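Local coordinates for uncharacterized protein (Bacteroides ovatus CL02T12C04, PDB 6PTM), which probably degrades carrageenan from a chain end, as an exo-carrageenase of glycoside hydrolase family 42, at residues C298-W303 against I349-M354; L590-L595 against N703-E708; I694-T699 against C707-I712. One frame throughout, in Å; residues are numbered along the deposited sequence.

Interaction 1 (C298-W303 against I349-M354); sequences CIEKTW and IMQASM
Met-350 O is gripped by two groups of the facing loop: Glu-300 N donates to it at 2.9 Å with an almost straight N-H (165°), and the CA-H of Ile-299 leans on the same oxygen at 3.4 Å. In return Met-350 N donates to Cys-298 O at 2.9 Å. Together these two backbone bonds make a single beta bridge between Ile-299 and Met-350, an isolated pairing of two loops. Starting at the bridging Ile-299, the chain reverses in a type II beta turn to Thr-302, where the N and OG1 of Thr-302 both reach Ile-299 O from one face of its plane.

Side chains close over the bridge. CG1 of Ile-349, anti to its own backbone N (chi1 -165°), lies 3.2 Å from Cys-298 O, and its CD1 extends to the base of Glu-300. Ile-299 CG2 rests on Ala-352, 3.7 Å from Ala-352 N. Glu-300 and Gln-351 run side by side, their carboxylate and amide planes turned 56° apart. Gln-351 NE2 meets Glu-300 OE2 within its amide plane; the modelled 2.5 Å is unusually short, so the exact length is doubtful. A water takes the Ala-352 N-H at 2.8 Å and donates to Glu-300 O, spanning the loops beyond the bridge.

Underneath, Cys-298 and Met-350 touch Met-364 of helix 358-385. Segment 298-303 follows strand 288-292 of the catalytic barrel expected for this family, whose active site generally lies among such post-strand loops. The union rests chiefly on main-chain bonds, which do not depend on side-chain identity, while the Glu-300 carboxylate meets a neutral amide: attraction here is of charge to dipole, without a salt bridge between the two loops.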
ATOM      1  N   CYS A 298      11.485 -10.428  16.892  1.00 16.52           N
ATOM      2  CA  CYS A 298      12.258 -11.401  17.688  1.00 16.70           C
ATOM      3  C   CYS A 298      13.587 -10.766  18.140  1.00 17.32           C
ATOM      4  O   CYS A 298      14.542 -11.511  18.350  1.00 18.14           O
ATOM      5  CB  CYS A 298      12.442 -12.667  16.858  1.00 15.65           C
ATOM      6  SG  CYS A 298      13.430 -12.435  15.357  1.00 15.51           S
ATOM      7  N   ILE A 299      13.660  -9.442  18.255  1.00 18.26           N
ATOM      8  CA  ILE A 299      14.823  -8.740  18.873  1.00 19.52           C
ATOM      9  C   ILE A 299      14.416  -8.314  20.291  1.00 20.74           C
ATOM     10  O   ILE A 299      13.394  -7.611  20.497  1.00 20.35           O
ATOM     11  CB  ILE A 299      15.338  -7.584  18.007  1.00 20.08           C
ATOM     12  CG1 ILE A 299      15.860  -8.131  16.675  1.00 20.07           C
ATOM     13  CG2 ILE A 299      16.401  -6.780  18.756  1.00 20.04           C
ATOM     14  CD1 ILE A 299      16.236  -7.078  15.662  1.00 20.42           C
ATOM     15  N   GLU A 300      15.140  -8.792  21.290  1.00 20.89           N
ATOM     16  CA  GLU A 300      14.674  -8.569  22.673  1.00 22.32           C
ATOM     17  C   GLU A 300      14.592  -7.054  22.948  1.00 20.58           C
ATOM     18  O   GLU A 300      15.450  -6.332  22.447  1.00 17.03           O
ATOM     19  CB  GLU A 300      15.608  -9.256  23.644  1.00 24.05           C
ATOM     20  CG  GLU A 300      15.021  -9.276  25.037  1.00 25.05           C
ATOM     21  CD  GLU A 300      15.700 -10.302  25.905  1.00 25.71           C
ATOM     22  OE1 GLU A 300      15.091 -10.641  26.937  1.00 28.45           O
ATOM     23  OE2 GLU A 300      16.834 -10.761  25.520  1.00 28.00           O
ATOM     24  N   LYS A 301      13.599  -6.624  23.742  1.00 24.72           N
ATOM     25  CA  LYS A 301      13.439  -5.206  24.198  1.00 28.95           C
ATOM     26  C   LYS A 301      12.920  -4.321  23.060  1.00 31.26           C
ATOM     27  O   LYS A 301      13.092  -3.105  23.163  1.00 32.11           O
ATOM     28  CB  LYS A 301      14.775  -4.555  24.600  1.00 33.29           C
ATOM     29  CG  LYS A 301      15.659  -5.324  25.576  1.00 34.32           C
ATOM     30  CD  LYS A 301      14.958  -5.678  26.861  1.00 34.75           C
ATOM     31  CE  LYS A 301      15.860  -6.470  27.779  1.00 36.41           C
ATOM     32  NZ  LYS A 301      15.157  -6.810  29.038  1.00 36.91           N
ATOM     33  N   THR A 302      12.423  -4.886  21.955  1.00 26.81           N
ATOM     34  CA  THR A 302      11.854  -4.079  20.857  1.00 25.01           C
ATOM     35  C   THR A 302      10.349  -4.330  20.843  1.00 21.38           C
ATOM     36  O   THR A 302       9.891  -5.389  21.339  1.00 18.98           O
ATOM     37  CB  THR A 302      12.516  -4.368  19.502  1.00 26.13           C
ATOM     38  OG1 THR A 302      12.132  -5.702  19.150  1.00 22.68           O
ATOM     39  CG2 THR A 302      14.018  -4.165  19.531  1.00 26.42           C
ATOM     40  N   TRP A 303       9.636  -3.395  20.228  1.00 21.57           N
ATOM     41  CA  TRP A 303       8.160  -3.393  20.110  1.00 21.37           C
ATOM     42  C   TRP A 303       7.690  -4.696  19.456  1.00 20.52           C
ATOM     43  O   TRP A 303       8.263  -5.082  18.397  1.00 20.52           O
ATOM     44  CB  TRP A 303       7.742  -2.166  19.309  1.00 25.51           C
ATOM     45  CG  TRP A 303       6.346  -2.261  18.796  1.00 28.04           C
ATOM     46  CD1 TRP A 303       5.191  -2.103  19.516  1.00 29.74           C
ATOM     47  CD2 TRP A 303       5.960  -2.566  17.443  1.00 27.62           C
ATOM     48  NE1 TRP A 303       4.108  -2.288  18.696  1.00 29.49           N
ATOM     49  CE2 TRP A 303       4.544  -2.584  17.424  1.00 29.33           C
ATOM     50  CE3 TRP A 303       6.657  -2.829  16.252  1.00 28.41           C
ATOM     51  CZ2 TRP A 303       3.837  -2.841  16.244  1.00 26.89           C
ATOM     52  CZ3 TRP A 303       5.956  -3.098  15.092  1.00 28.35           C
ATOM     53  CH2 TRP A 303       4.560  -3.099  15.096  1.00 26.34           C
ATOM     54  N   ILE A 349      15.447 -15.906  21.010  1.00 16.54           N
ATOM     55  CA  ILE A 349      15.267 -14.470  20.675  1.00 15.55           C
ATOM     56  C   ILE A 349      16.663 -13.913  20.404  1.00 16.19           C
ATOM     57  O   ILE A 349      17.606 -14.419  21.029  1.00 16.35           O
ATOM     58  CB  ILE A 349      14.531 -13.760  21.829  1.00 16.54           C
ATOM     59  CG1 ILE A 349      14.007 -12.393  21.382  1.00 18.60           C
ATOM     60  CG2 ILE A 349      15.429 -13.650  23.070  1.00 16.46           C
ATOM     61  CD1 ILE A 349      12.885 -11.874  22.234  1.00 19.82           C
ATOM     62  N   MET A 350      16.785 -12.955  19.480  1.00 14.91           N
ATOM     63  CA  MET A 350      18.056 -12.376  19.077  1.00 16.77           C
ATOM     64  C   MET A 350      18.298 -11.088  19.885  1.00 17.39           C
ATOM     65  O   MET A 350      17.329 -10.458  20.410  1.00 16.24           O
ATOM     66  CB  MET A 350      18.070 -12.058  17.582  1.00 17.57           C
ATOM     67  CG  MET A 350      18.041 -13.288  16.693  1.00 18.90           C
ATOM     68  SD  MET A 350      19.546 -14.237  16.820  1.00 21.03           S
ATOM     69  CE  MET A 350      18.984 -15.480  17.972  1.00 20.98           C
ATOM     70  N   GLN A 351      19.561 -10.698  19.937  1.00 17.05           N
ATOM     71  CA  GLN A 351      20.011  -9.384  20.466  1.00 20.29           C
ATOM     72  C   GLN A 351      20.383  -8.502  19.272  1.00 19.95           C
ATOM     73  O   GLN A 351      20.992  -9.015  18.309  1.00 19.18           O
ATOM     74  CB  GLN A 351      21.167  -9.596  21.463  1.00 21.72           C
ATOM     75  CG  GLN A 351      20.832 -10.525  22.637  1.00 23.50           C
ATOM     76  CD  GLN A 351      19.707 -10.025  23.512  1.00 29.46           C
ATOM     77  OE1 GLN A 351      19.617  -8.830  23.803  1.00 29.67           O
ATOM     78  NE2 GLN A 351      18.836 -10.928  23.956  1.00 31.10           N
ATOM     79  N   ALA A 352      20.066  -7.216  19.336  1.00 19.14           N
ATOM     80  CA  ALA A 352      20.443  -6.241  18.295  1.00 20.70           C
ATOM     81  C   ALA A 352      21.952  -6.273  18.061  1.00 19.84           C
ATOM     82  O   ALA A 352      22.348  -6.187  16.926  1.00 20.86           O
ATOM     83  CB  ALA A 352      19.976  -4.858  18.683  1.00 21.95           C
ATOM     84  N   SER A 353      22.770  -6.438  19.101  1.00 21.23           N
ATOM     85  CA  SER A 353      24.263  -6.517  19.021  1.00 21.34           C
ATOM     86  C   SER A 353      24.753  -7.663  18.128  1.00 21.37           C
ATOM     87  O   SER A 353      25.916  -7.610  17.705  1.00 20.04           O
ATOM     88  CB  SER A 353      24.875  -6.701  20.378  1.00 21.69           C
ATOM     89  OG  SER A 353      24.389  -7.910  20.963  1.00 21.27           O
ATOM     90  N   MET A 354      23.932  -8.679  17.877  1.00 21.93           N
ATOM     91  CA  MET A 354      24.318  -9.865  17.071  1.00 20.66           C
ATOM     92  C   MET A 354      24.114  -9.578  15.577  1.00 18.65           C
ATOM     93  O   MET A 354      24.559 -10.400  14.707  1.00 18.08           O
ATOM     94  CB  MET A 354      23.493 -11.090  17.457  1.00 20.83           C
ATOM     95  CG  MET A 354      23.650 -11.585  18.872  1.00 24.10           C
ATOM     96  SD  MET A 354      22.243 -12.735  19.279  1.00 31.82           S
ATOM     97  CE  MET A 354      22.818 -13.474  20.816  1.00 32.63           C
TER
HETATM   98  O   HOH W   1      18.577  -6.448  21.602  1.00 21.46           O

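Interaction 2 (L590-L595 against N703-E708); sequences LNFSGL and NMPGCE
Phe-592 and Asn-591 sit in the loop that carries a beta-alpha-beta crossover from helix 579-590 into strand 597-600, and both meet the lead-in and first residues of strand 707-715, in the C-terminal beta domain. The packed part surrounds the Phe-592 ring. Pro-705 O stands 4.3 Å above the centre of one face, while the amide nitrogen of neighbouring Asn-591 lies over the opposite face, displaced toward the rim. Cys-707 O approaches the ring edge, 3.5 Å from Phe-592 CD2. Pro-705 adds a greasier touch, its CG 3.9 Å from Phe-592 CB. From there the contact slackens outward: Pro-705 is only partly buried, and Met-704 and Asn-703 lie at the surface, the latter without a modelled side chain.

At the buried end stands the polar pair. Asn-591, with CG anti to the backbone N (chi1 -167°), swings its amide up to Glu-708, whose other oxygen, OE1, accepts from His-499, so both carboxylate oxygens are engaged. Amide and carboxylate planes stand almost perpendicular, at 83°. Asn-591 ND2 donates in its amide plane to the anti lone pair of Glu-708 OE2, at 2.7 Å and a nearly straight 170°.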
ATOM      1  N   LEU A 590      16.639   8.611  -8.583  1.00 16.41           N
ATOM      2  CA  LEU A 590      16.219   8.224  -9.945  1.00 17.46           C
ATOM      3  C   LEU A 590      14.754   8.608 -10.226  1.00 17.11           C
ATOM      4  O   LEU A 590      14.402   8.626 -11.371  1.00 17.35           O
ATOM      5  CB  LEU A 590      16.419   6.717 -10.140  1.00 17.17           C
ATOM      6  CG  LEU A 590      17.849   6.178 -10.060  1.00 17.48           C
ATOM      7  CD1 LEU A 590      17.832   4.669 -10.285  1.00 16.00           C
ATOM      8  CD2 LEU A 590      18.776   6.870 -11.050  1.00 18.18           C
ATOM      9  N   ASN A 591      13.937   8.870  -9.216  1.00 17.54           N
ATOM     10  CA  ASN A 591      12.456   8.824  -9.323  1.00 17.39           C
ATOM     11  C   ASN A 591      11.819  10.115  -9.868  1.00 17.99           C
ATOM     12  O   ASN A 591      10.570  10.108 -10.095  1.00 16.80           O
ATOM     13  CB  ASN A 591      11.781   8.574  -7.979  1.00 17.87           C
ATOM     14  CG  ASN A 591      10.325   8.223  -8.174  1.00 17.59           C
ATOM     15  OD1 ASN A 591      10.025   7.347  -8.977  1.00 17.74           O
ATOM     16  ND2 ASN A 591       9.440   8.922  -7.485  1.00 16.74           N
ATOM     17  N   PHE A 592      12.592  11.167 -10.135  1.00 17.30           N
ATOM     18  CA  PHE A 592      12.011  12.453 -10.593  1.00 17.01           C
ATOM     19  C   PHE A 592      12.544  12.791 -11.981  1.00 16.79           C
ATOM     20  O   PHE A 592      12.694  13.973 -12.267  1.00 15.42           O
ATOM     21  CB  PHE A 592      12.274  13.551  -9.547  1.00 17.09           C
ATOM     22  CG  PHE A 592      11.689  13.212  -8.207  1.00 16.25           C
ATOM     23  CD1 PHE A 592      12.410  12.443  -7.306  1.00 16.37           C
ATOM     24  CD2 PHE A 592      10.399  13.574  -7.887  1.00 15.21           C
ATOM     25  CE1 PHE A 592      11.867  12.086  -6.095  1.00 16.04           C
ATOM     26  CE2 PHE A 592       9.858  13.223  -6.665  1.00 16.88           C
ATOM     27  CZ  PHE A 592      10.585  12.455  -5.779  1.00 16.10           C
ATOM     28  N   SER A 593      12.717  11.792 -12.846  1.00 16.62           N
ATOM     29  CA  SER A 593      13.245  11.970 -14.228  1.00 14.92           C
ATOM     30  C   SER A 593      12.207  11.541 -15.272  1.00 14.33           C
ATOM     31  O   SER A 593      12.614  11.317 -16.417  1.00 16.28           O
ATOM     32  CB  SER A 593      14.548  11.211 -14.412  1.00 14.60           C
ATOM     33  OG  SER A 593      15.520  11.645 -13.484  1.00 14.98           O
ATOM     34  N   GLY A 594      10.932  11.340 -14.894  1.00 14.11           N
ATOM     35  CA  GLY A 594       9.864  10.971 -15.828  1.00 13.37           C
ATOM     36  C   GLY A 594       9.725   9.470 -16.072  1.00 14.55           C
ATOM     37  O   GLY A 594       8.876   9.080 -16.897  1.00 13.74           O
ATOM     38  N   LEU A 595      10.528   8.646 -15.410  1.00 15.05           N
ATOM     39  CA  LEU A 595      10.580   7.173 -15.611  1.00 14.90           C
ATOM     40  C   LEU A 595      10.056   6.467 -14.373  1.00 14.36           C
ATOM     41  O   LEU A 595      10.408   6.820 -13.251  1.00 15.76           O
ATOM     42  CB  LEU A 595      12.026   6.751 -15.830  1.00 15.81           C
ATOM     43  CG  LEU A 595      12.702   7.277 -17.093  1.00 17.20           C
ATOM     44  CD1 LEU A 595      14.155   6.847 -17.096  1.00 18.90           C
ATOM     45  CD2 LEU A 595      11.955   6.809 -18.341  1.00 17.80           C
ATOM     46  N   ASN A 703      16.350  22.503  -2.409  1.00 24.23           N
ATOM     47  CA  ASN A 703      17.554  22.025  -3.122  1.00 34.41           C
ATOM     48  C   ASN A 703      17.144  20.835  -4.010  1.00 39.32           C
ATOM     49  O   ASN A 703      18.039  20.321  -4.666  1.00 43.99           O
ATOM     50  N   MET A 704      15.865  20.389  -4.017  1.00 35.92           N
ATOM     51  CA  MET A 704      15.485  19.061  -4.569  1.00 29.47           C
ATOM     52  C   MET A 704      14.119  19.054  -5.281  1.00 25.78           C
ATOM     53  O   MET A 704      13.157  19.712  -4.887  1.00 21.50           O
ATOM     54  CB  MET A 704      15.423  18.014  -3.452  1.00 34.23           C
ATOM     55  CG  MET A 704      16.740  17.704  -2.757  1.00 38.01           C
ATOM     56  SD  MET A 704      16.367  16.692  -1.302  1.00 46.66           S
ATOM     57  CE  MET A 704      16.513  15.045  -1.992  1.00 41.62           C
ATOM     58  N   PRO A 705      13.957  18.186  -6.298  1.00 21.83           N
ATOM     59  CA  PRO A 705      12.660  18.015  -6.946  1.00 21.58           C
ATOM     60  C   PRO A 705      11.633  17.364  -5.998  1.00 18.89           C
ATOM     61  O   PRO A 705      12.023  16.616  -5.109  1.00 19.11           O
ATOM     62  CB  PRO A 705      12.972  17.121  -8.147  1.00 21.60           C
ATOM     63  CG  PRO A 705      14.199  16.358  -7.743  1.00 23.89           C
ATOM     64  CD  PRO A 705      14.995  17.296  -6.845  1.00 21.98           C
ATOM     65  N   GLY A 706      10.351  17.689  -6.201  1.00 17.84           N
ATOM     66  CA  GLY A 706       9.205  17.016  -5.555  1.00 15.74           C
ATOM     67  C   GLY A 706       8.138  16.556  -6.536  1.00 14.73           C
ATOM     68  O   GLY A 706       7.189  15.908  -6.091  1.00 13.88           O
ATOM     69  N   CYS A 707       8.206  16.972  -7.803  1.00 14.74           N
ATOM     70  CA  CYS A 707       7.170  16.634  -8.805  1.00 14.76           C
ATOM     71  C   CYS A 707       7.536  15.317  -9.464  1.00 14.78           C
ATOM     72  O   CYS A 707       8.492  15.281 -10.284  1.00 13.30           O
ATOM     73  CB  CYS A 707       7.011  17.739  -9.836  1.00 15.68           C
ATOM     74  SG  CYS A 707       6.287  19.225  -9.124  1.00 16.10           S
ATOM     75  N   GLU A 708       6.817  14.256  -9.097  1.00 14.11           N
ATOM     76  CA  GLU A 708       6.945  12.970  -9.802  1.00 13.22           C
ATOM     77  C   GLU A 708       6.082  13.042 -11.050  1.00 12.74           C
ATOM     78  O   GLU A 708       4.885  13.283 -10.916  1.00 11.02           O
ATOM     79  CB  GLU A 708       6.474  11.818  -8.922  1.00 14.14           C
ATOM     80  CG  GLU A 708       6.878  10.478  -9.498  1.00 14.93           C
ATOM     81  CD  GLU A 708       6.146   9.299  -8.880  1.00 15.83           C
ATOM     82  OE1 GLU A 708       4.936   9.105  -9.206  1.00 17.18           O
ATOM     83  OE2 GLU A 708       6.762   8.638  -8.038  1.00 16.03           O
TER

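Interaction 3 (I694-T699 against C707-I712); sequences ISIAET and CEWRVI. With EDO (1,2-ethanediol), chain E; EDO (1,2-ethanediol), chain F.
Trp-709 presents one face of its indole to Ile-696, whose CB stands over the six-membered ring in a CH-pi contact, 3.8 Å from the centroid and 13° off the normal. The opposite face is covered by the backbone of the 590-595 loop, where Gly-594 N lies against Trp-709 CE2. Cys-707 O and Val-711 CG2 lie at the edge, in the ring plane. With CG set between backbone N and carbonyl carbon (chi1 59°), the indole slides back past Ile-696, whose CD1 comes 3.6 Å from Trp-709 CE3.

Ile-694 O, 3.3 Å from Trp-709 CZ3, is buried here and has no polar partner in the model. NE1 makes weak bonds to Phe-592 O and to a water, and that water donates to Ile-696 O. Cutting Trp-709 back to an alanine would probably leave Ile-696 and the Gly-594 backbone without the plate that separates them and open a gap between the strands.

Toward one end Glu-698 reaches across, its OE1 taking the Cys-707 N-H at 2.9 Å from above the carboxylate plane, while OE2 accepts from Asn-700 and Gly-706. A second water links Glu-698 OE1 to Cys-707 O. At the other end Ile-694 CG1 packs 4.0 Å from Val-711 CG1, and Val-711 O accepts from one ethanediol, weakly from a second, both probably from the crystallisation liquor, and from Gln-560.

The strand segments run antiparallel (169°) with axes 8.5 Å apart, too far for backbone pairing: they belong to two facing sheets of a beta sandwich. Strand 694-700 pairs with 731-737 and strand 707-715 with 718-725, while Arg-710 and Ile-712 turn the other way, onto helix 551-559.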
ATOM      1  N   ILE A 694       8.156  14.014 -23.724  1.00 18.52           N
ATOM      2  CA  ILE A 694       8.005  15.379 -23.152  1.00 18.80           C
ATOM      3  C   ILE A 694       9.105  15.490 -22.088  1.00 20.74           C
ATOM      4  O   ILE A 694       9.252  14.530 -21.273  1.00 21.00           O
ATOM      5  CB  ILE A 694       6.596  15.619 -22.559  1.00 19.48           C
ATOM      6  CG1 ILE A 694       5.448  15.393 -23.553  1.00 22.07           C
ATOM      7  CG2 ILE A 694       6.483  16.987 -21.926  1.00 19.83           C
ATOM      8  CD1 ILE A 694       5.537  16.214 -24.828  1.00 23.62           C
ATOM      9  N   SER A 695       9.871  16.586 -22.091  1.00 18.25           N
ATOM     10  CA  SER A 695      10.906  16.875 -21.075  1.00 17.74           C
ATOM     11  C   SER A 695      10.340  17.846 -20.066  1.00 17.22           C
ATOM     12  O   SER A 695       9.671  18.822 -20.478  1.00 18.95           O
ATOM     13  CB  SER A 695      12.153  17.409 -21.683  1.00 18.71           C
ATOM     14  OG  SER A 695      12.599  16.440 -22.598  1.00 22.35           O
ATOM     15  N   ILE A 696      10.613  17.590 -18.795  1.00 16.54           N
ATOM     16  CA  ILE A 696      10.161  18.478 -17.688  1.00 17.21           C
ATOM     17  C   ILE A 696      11.352  18.886 -16.820  1.00 16.38           C
ATOM     18  O   ILE A 696      12.188  18.054 -16.474  1.00 16.10           O
ATOM     19  CB  ILE A 696       9.019  17.837 -16.880  1.00 16.96           C
ATOM     20  CG1 ILE A 696       7.871  17.446 -17.814  1.00 18.76           C
ATOM     21  CG2 ILE A 696       8.584  18.777 -15.779  1.00 18.87           C
ATOM     22  CD1 ILE A 696       6.583  17.112 -17.131  1.00 18.98           C
ATOM     23  N   ALA A 697      11.403  20.176 -16.512  1.00 17.46           N
ATOM     24  CA  ALA A 697      12.278  20.770 -15.489  1.00 17.27           C
ATOM     25  C   ALA A 697      11.388  21.344 -14.386  1.00 16.20           C
ATOM     26  O   ALA A 697      10.357  21.960 -14.675  1.00 16.28           O
ATOM     27  CB  ALA A 697      13.146  21.848 -16.111  1.00 18.43           C
ATOM     28  N   GLU A 698      11.841  21.232 -13.152  1.00 16.35           N
ATOM     29  CA  GLU A 698      11.143  21.760 -11.965  1.00 17.66           C
ATOM     30  C   GLU A 698      12.042  22.771 -11.259  1.00 17.61           C
ATOM     31  O   GLU A 698      13.206  22.403 -10.949  1.00 19.40           O
ATOM     32  CB  GLU A 698      10.838  20.604 -11.023  1.00 16.62           C
ATOM     33  CG  GLU A 698      10.146  21.018  -9.747  1.00 17.70           C
ATOM     34  CD  GLU A 698       9.953  19.881  -8.750  1.00 17.28           C
ATOM     35  OE1 GLU A 698      10.078  18.700  -9.162  1.00 17.16           O
ATOM     36  OE2 GLU A 698       9.729  20.193  -7.552  1.00 16.73           O
ATOM     37  N   THR A 699      11.498  23.928 -10.896  1.00 17.48           N
ATOM     38  CA  THR A 699      12.169  24.852  -9.945  1.00 19.41           C
ATOM     39  C   THR A 699      11.287  25.015  -8.703  1.00 18.76           C
ATOM     40  O   THR A 699      10.052  25.046  -8.819  1.00 17.47           O
ATOM     41  CB  THR A 699      12.505  26.187 -10.624  1.00 21.61           C
ATOM     42  OG1 THR A 699      11.246  26.746 -10.980  1.00 24.65           O
ATOM     43  CG2 THR A 699      13.390  26.057 -11.842  1.00 22.24           C
ATOM     44  N   CYS A 707       8.206  16.972  -7.803  1.00 14.74           N
ATOM     45  CA  CYS A 707       7.170  16.634  -8.805  1.00 14.76           C
ATOM     46  C   CYS A 707       7.536  15.317  -9.464  1.00 14.78           C
ATOM     47  O   CYS A 707       8.492  15.281 -10.284  1.00 13.30           O
ATOM     48  CB  CYS A 707       7.011  17.739  -9.836  1.00 15.68           C
ATOM     49  SG  CYS A 707       6.287  19.225  -9.124  1.00 16.10           S
ATOM     50  N   GLU A 708       6.817  14.256  -9.097  1.00 14.11           N
ATOM     51  CA  GLU A 708       6.945  12.970  -9.802  1.00 13.22           C
ATOM     52  C   GLU A 708       6.082  13.042 -11.050  1.00 12.74           C
ATOM     53  O   GLU A 708       4.885  13.283 -10.916  1.00 11.02           O
ATOM     54  CB  GLU A 708       6.474  11.818  -8.922  1.00 14.14           C
ATOM     55  CG  GLU A 708       6.878  10.478  -9.498  1.00 14.93           C
ATOM     56  CD  GLU A 708       6.146   9.299  -8.880  1.00 15.83           C
ATOM     57  OE1 GLU A 708       4.936   9.105  -9.206  1.00 17.18           O
ATOM     58  OE2 GLU A 708       6.762   8.638  -8.038  1.00 16.03           O
ATOM     59  N   TRP A 709       6.677  12.817 -12.213  1.00 12.49           N
ATOM     60  CA  TRP A 709       5.979  12.968 -13.510  1.00 12.88           C
ATOM     61  C   TRP A 709       6.135  11.716 -14.371  1.00 13.68           C
ATOM     62  O   TRP A 709       7.110  10.928 -14.143  1.00 13.29           O
ATOM     63  CB  TRP A 709       6.418  14.234 -14.219  1.00 12.82           C
ATOM     64  CG  TRP A 709       7.869  14.320 -14.515  1.00 12.78           C
ATOM     65  CD1 TRP A 709       8.849  14.699 -13.658  1.00 13.23           C
ATOM     66  CD2 TRP A 709       8.484  14.158 -15.798  1.00 13.26           C
ATOM     67  NE1 TRP A 709      10.056  14.696 -14.306  1.00 13.74           N
ATOM     68  CE2 TRP A 709       9.861  14.403 -15.627  1.00 13.22           C
ATOM     69  CE3 TRP A 709       8.011  13.805 -17.060  1.00 13.90           C
ATOM     70  CZ2 TRP A 709      10.765  14.340 -16.682  1.00 13.39           C
ATOM     71  CZ3 TRP A 709       8.910  13.688 -18.097  1.00 14.37           C
ATOM     72  CH2 TRP A 709      10.267  13.951 -17.908  1.00 14.25           C
ATOM     73  N   ARG A 710       5.147  11.494 -15.249  1.00 13.84           N
ATOM     74  CA  ARG A 710       5.096  10.342 -16.167  1.00 13.15           C
ATOM     75  C   ARG A 710       4.493  10.824 -17.478  1.00 13.85           C
ATOM     76  O   ARG A 710       3.725  11.781 -17.463  1.00 13.71           O
ATOM     77  CB  ARG A 710       4.233   9.214 -15.593  1.00 14.60           C
ATOM     78  CG  ARG A 710       4.709   8.643 -14.262  1.00 14.65           C
ATOM     79  CD  ARG A 710       6.065   7.931 -14.319  1.00 15.21           C
ATOM     80  NE  ARG A 710       6.439   7.411 -12.993  1.00 16.20           N
ATOM     81  CZ  ARG A 710       5.895   6.340 -12.406  1.00 17.61           C
ATOM     82  NH1 ARG A 710       4.936   5.632 -13.002  1.00 16.96           N
ATOM     83  NH2 ARG A 710       6.286   6.000 -11.187  1.00 18.33           N
ATOM     84  N   VAL A 711       4.834  10.164 -18.578  1.00 13.63           N
ATOM     85  CA  VAL A 711       4.299  10.492 -19.913  1.00 14.22           C
ATOM     86  C   VAL A 711       3.911   9.201 -20.624  1.00 13.78           C
ATOM     87  O   VAL A 711       4.765   8.293 -20.695  1.00 15.20           O
ATOM     88  CB  VAL A 711       5.328  11.294 -20.724  1.00 13.32           C
ATOM     89  CG1 VAL A 711       4.724  11.759 -22.051  1.00 14.09           C
ATOM     90  CG2 VAL A 711       5.848  12.457 -19.907  1.00 13.45           C
ATOM     91  N   ILE A 712       2.688   9.154 -21.153  1.00 14.01           N
ATOM     92  CA  ILE A 712       2.239   8.062 -22.055  1.00 15.13           C
ATOM     93  C   ILE A 712       1.793   8.676 -23.380  1.00 16.28           C
ATOM     94  O   ILE A 712       1.426   9.868 -23.386  1.00 15.98           O
ATOM     95  CB  ILE A 712       1.135   7.212 -21.412  1.00 15.45           C
ATOM     96  CG1 ILE A 712      -0.081   8.057 -21.049  1.00 15.75           C
ATOM     97  CG2 ILE A 712       1.688   6.433 -20.228  1.00 15.75           C
ATOM     98  CD1 ILE A 712      -1.264   7.276 -20.565  1.00 15.87           C
TER
HETATM   99  C1  EDO E 804       5.972   7.420 -24.655  1.00 31.47           C
HETATM  100  O1  EDO E 804       5.662   6.706 -23.470  1.00 35.76           O
HETATM  101  C2  EDO E 804       6.035   8.864 -24.328  1.00 29.46           C
HETATM  102  O2  EDO E 804       7.038   9.243 -23.397  1.00 23.20           O
HETATM  103  C1  EDO F 805       9.085   6.422 -21.959  1.00 29.98           C
HETATM  104  O1  EDO F 805       8.036   5.691 -22.612  1.00 33.46           O
HETATM  105  C2  EDO F 805       8.611   7.125 -20.752  1.00 28.55           C
HETATM  106  O2  EDO F 805       7.750   8.237 -21.003  1.00 22.50           O
HETATM  107  O   HOH W   2      12.906  15.993 -14.801  1.00 21.48           O
HETATM  108  O   HOH W   3      10.595  16.876 -11.005  1.00 15.91           O

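Interactions 2 and 3 are two sides of one strand, their centres 8 Å apart. Both include Cys-707 and Glu-708, but the Glu-708 side chain works toward loop 590-595 and Cys-707 toward the opposing sheet. Gly-706 N, 2.9 Å from Glu-698 OE2, and the indole of Trp-709, lying between Ile-696 and the 593-594 backbone, join them into continuous packing of the parallel-sheet domain against the beta sandwich. Interaction 1 stands apart, its nearest atoms about 26 Å from either, and belongs to the beta-galactosidase family region; if the active site lies at the barrel loops, as in relatives, it is the contact most likely to border it. The structure is the apo form; the ethanediols touch interaction 3.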